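Local coordinates for protein flavodoxin (PDB 5VEG) that binds flavin mononucleotide and probably serves as a low-potential electron donor to redox enzymes, at residues Glu46-Val51 with Val82-Thr87. Sequence-based numbering, arbitrary orientation.
Sequences EVANIV and VVCAYT. With FMN (flavin mononucleotide), chain D.
Cys84 meets Val47 and Ala48 where helix 43-56 packs on the central strand, 80-85, of the five-stranded parallel sheet of the flavodoxin fold. The helix segment runs nearly antiparallel to the strand, at 152°, with the axes 8.3 Å apart. The contact is apolar and buried. CB of Cys84 comes within 4.2 Å of CB of Ala48. The thiol then turns to the side of its own backbone N, anti to the carbonyl carbon (chi1 -58°). This places SG of Cys84 against the helix, 3.8 Å from CA of Ala48. SG of Cys84 also lies 3.9 Å from CG1 of Val47, so it rests against two consecutive residues of the helix. One turn further along the helix, Val51 touches Val82 through a single methyl from each, CG1 to CG1 at 4.3 Å. Leu165 of helix 159-176 also packs on Val47 and Val51, and Leu172 of that helix touches Val82. Val35 of the adjoining strand 31-38 touches both Ala48 and Val82. Val83 points away from helix 43-56, and its side chain touches Phe135 and Phe139 of helix 130-141.

Beyond the strand, the chain enters the flavin mononucleotide pocket. CB of Tyr86 lies 3.7 Å from the cofactor's O5', beside the phosphate end of the ribityl chain. Thr87 meets the flavin with its methyl, CG2 being 3.4 Å from N3 of the ring system. The backbone O of Thr87 accepts a hydrogen bond from the ribityl hydroxyl O2', at 2.7 Å.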
loop_
_atom_site.group_PDB
_atom_site.type_symbol
_atom_site.label_atom_id
_atom_site.label_comp_id
_atom_site.label_asym_id
_atom_site.label_seq_id
_atom_site.Cartn_x
_atom_site.Cartn_y
_atom_site.Cartn_z
ATOM N N GLU A 46 -8.890 4.900 -5.316
ATOM C CA GLU A 46 -8.286 5.919 -6.169
ATOM C C GLU A 46 -6.771 5.959 -5.988
ATOM O O GLU A 46 -6.023 5.998 -6.975
ATOM C CB GLU A 46 -8.912 7.286 -5.860
ATOM C CG GLU A 46 -8.659 8.363 -6.882
ATOM C CD GLU A 46 -9.481 9.629 -6.600
ATOM O OE1 GLU A 46 -10.399 9.580 -5.745
ATOM O OE2 GLU A 46 -9.216 10.671 -7.237
ATOM N N VAL A 47 -6.296 5.927 -4.738
ATOM C CA VAL A 47 -4.851 5.933 -4.486
ATOM C C VAL A 47 -4.199 4.709 -5.120
ATOM O O VAL A 47 -3.171 4.809 -5.798
ATOM C CB VAL A 47 -4.563 5.995 -2.978
ATOM C CG1 VAL A 47 -3.051 5.749 -2.688
ATOM C CG2 VAL A 47 -5.052 7.343 -2.376
ATOM N N ALA A 48 -4.787 3.533 -4.893
ATOM C CA ALA A 48 -4.266 2.315 -5.513
ATOM C C ALA A 48 -4.251 2.429 -7.041
ATOM O O ALA A 48 -3.275 2.032 -7.690
ATOM C CB ALA A 48 -5.096 1.113 -5.054
ATOM N N ASN A 49 -5.319 2.980 -7.630
ATOM C CA ASN A 49 -5.365 3.169 -9.082
ATOM C C ASN A 49 -4.205 4.026 -9.571
ATOM O O ASN A 49 -3.582 3.720 -10.594
ATOM C CB ASN A 49 -6.687 3.823 -9.499
ATOM C CG ASN A 49 -7.896 2.903 -9.371
ATOM O OD1 ASN A 49 -7.780 1.693 -9.148
ATOM N ND2 ASN A 49 -9.080 3.490 -9.519
ATOM N N ILE A 50 -3.918 5.127 -8.871
ATOM C CA ILE A 50 -2.816 5.990 -9.279
ATOM C C ILE A 50 -1.493 5.245 -9.194
ATOM O O ILE A 50 -0.628 5.392 -10.062
ATOM C CB ILE A 50 -2.799 7.273 -8.427
ATOM C CG1 ILE A 50 -4.079 8.085 -8.685
ATOM C CG2 ILE A 50 -1.541 8.090 -8.709
ATOM C CD1 ILE A 50 -4.398 9.155 -7.605
ATOM N N VAL A 51 -1.311 4.435 -8.148
ATOM C CA VAL A 51 -0.059 3.695 -8.005
ATOM C C VAL A 51 0.055 2.625 -9.090
ATOM O O VAL A 51 1.122 2.442 -9.688
ATOM C CB VAL A 51 0.048 3.097 -6.587
ATOM C CG1 VAL A 51 1.290 2.215 -6.476
ATOM C CG2 VAL A 51 0.076 4.230 -5.505
ATOM N N VAL A 82 2.317 -3.596 -2.394
ATOM C CA VAL A 82 1.765 -2.299 -2.008
ATOM C C VAL A 82 0.426 -2.522 -1.324
ATOM O O VAL A 82 -0.418 -3.262 -1.842
ATOM C CB VAL A 82 1.599 -1.352 -3.217
ATOM C CG1 VAL A 82 0.937 -0.016 -2.785
ATOM C CG2 VAL A 82 2.943 -1.092 -3.873
ATOM N N VAL A 83 0.229 -1.871 -0.168
ATOM C CA VAL A 83 -1.076 -1.783 0.494
ATOM C C VAL A 83 -1.512 -0.319 0.552
ATOM O O VAL A 83 -0.756 0.550 1.006
ATOM C CB VAL A 83 -1.044 -2.389 1.910
ATOM C CG1 VAL A 83 -2.401 -2.255 2.574
ATOM C CG2 VAL A 83 -0.618 -3.884 1.870
ATOM N N CYS A 84 -2.735 -0.053 0.106
ATOM C CA CYS A 84 -3.347 1.266 0.199
ATOM C C CYS A 84 -4.625 1.114 1.014
ATOM O O CYS A 84 -5.584 0.506 0.542
ATOM C CB CYS A 84 -3.647 1.845 -1.187
ATOM S SG CYS A 84 -2.216 2.008 -2.307
ATOM N N ALA A 85 -4.659 1.661 2.231
ATOM C CA ALA A 85 -5.787 1.375 3.108
ATOM C C ALA A 85 -6.110 2.562 4.003
ATOM O O ALA A 85 -5.220 3.305 4.424
ATOM C CB ALA A 85 -5.527 0.151 3.988
ATOM N N TYR A 86 -7.397 2.688 4.333
ATOM C CA TYR A 86 -7.880 3.801 5.143
ATOM C C TYR A 86 -7.663 3.525 6.627
ATOM O O TYR A 86 -7.303 2.418 7.044
ATOM C CB TYR A 86 -9.370 4.055 4.881
ATOM C CG TYR A 86 -10.264 2.888 5.276
ATOM C CD1 TYR A 86 -10.706 2.729 6.590
ATOM C CD2 TYR A 86 -10.662 1.940 4.329
ATOM C CE1 TYR A 86 -11.532 1.645 6.954
ATOM C CE2 TYR A 86 -11.477 0.859 4.680
ATOM C CZ TYR A 86 -11.906 0.718 5.989
ATOM O OH TYR A 86 -12.709 -0.353 6.338
ATOM N N THR A 87 -7.911 4.562 7.425
ATOM C CA THR A 87 -7.965 4.504 8.875
ATOM C C THR A 87 -9.357 4.959 9.315
ATOM O O THR A 87 -9.926 5.890 8.733
ATOM C CB THR A 87 -6.886 5.403 9.499
ATOM O OG1 THR A 87 -5.583 5.016 9.020
ATOM C CG2 THR A 87 -6.923 5.302 11.009
HETATM N N1 FMN D . -8.880 9.102 8.961
HETATM C C2 FMN D . -7.678 9.016 9.633
HETATM O O2 FMN D . -6.636 9.288 9.044
HETATM N N3 FMN D . -7.645 8.644 10.960
HETATM C C4 FMN D . -8.813 8.352 11.633
HETATM O O4 FMN D . -8.751 8.017 12.811
HETATM C C4A FMN D . -10.038 8.439 10.969
HETATM N N5 FMN D . -11.225 8.151 11.620
HETATM C C5A FMN D . -12.420 8.246 10.916
HETATM C C6 FMN D . -13.638 7.967 11.544
HETATM C C7 FMN D . -14.839 8.066 10.832
HETATM C C7M FMN D . -16.154 7.769 11.501
HETATM C C8 FMN D . -14.828 8.454 9.498
HETATM C C8M FMN D . -16.121 8.565 8.737
HETATM C C9 FMN D . -13.621 8.740 8.865
HETATM C C9A FMN D . -12.426 8.622 9.575
HETATM N N10 FMN D . -11.241 8.896 8.930
HETATM C C10 FMN D . -10.056 8.818 9.627
HETATM C "C1'" FMN D . -11.271 9.362 7.504
HETATM C "C2'" FMN D . -11.110 8.321 6.404
HETATM O "O2'" FMN D . -9.914 7.618 6.623
HETATM C "C3'" FMN D . -10.969 9.140 5.133
HETATM O "O3'" FMN D . -12.182 9.788 4.799
HETATM C "C4'" FMN D . -10.519 8.309 3.949
HETATM O "O4'" FMN D . -10.322 9.172 2.858
HETATM C "C5'" FMN D . -11.590 7.303 3.563
HETATM O "O5'" FMN D . -11.012 6.458 2.590
HETATM P P FMN D . -11.938 5.551 1.633
HETATM O O1P FMN D . -12.754 6.478 0.759
HETATM O O2P FMN D . -10.994 4.730 0.771
HETATM O O3P FMN D . -12.870 4.710 2.452
#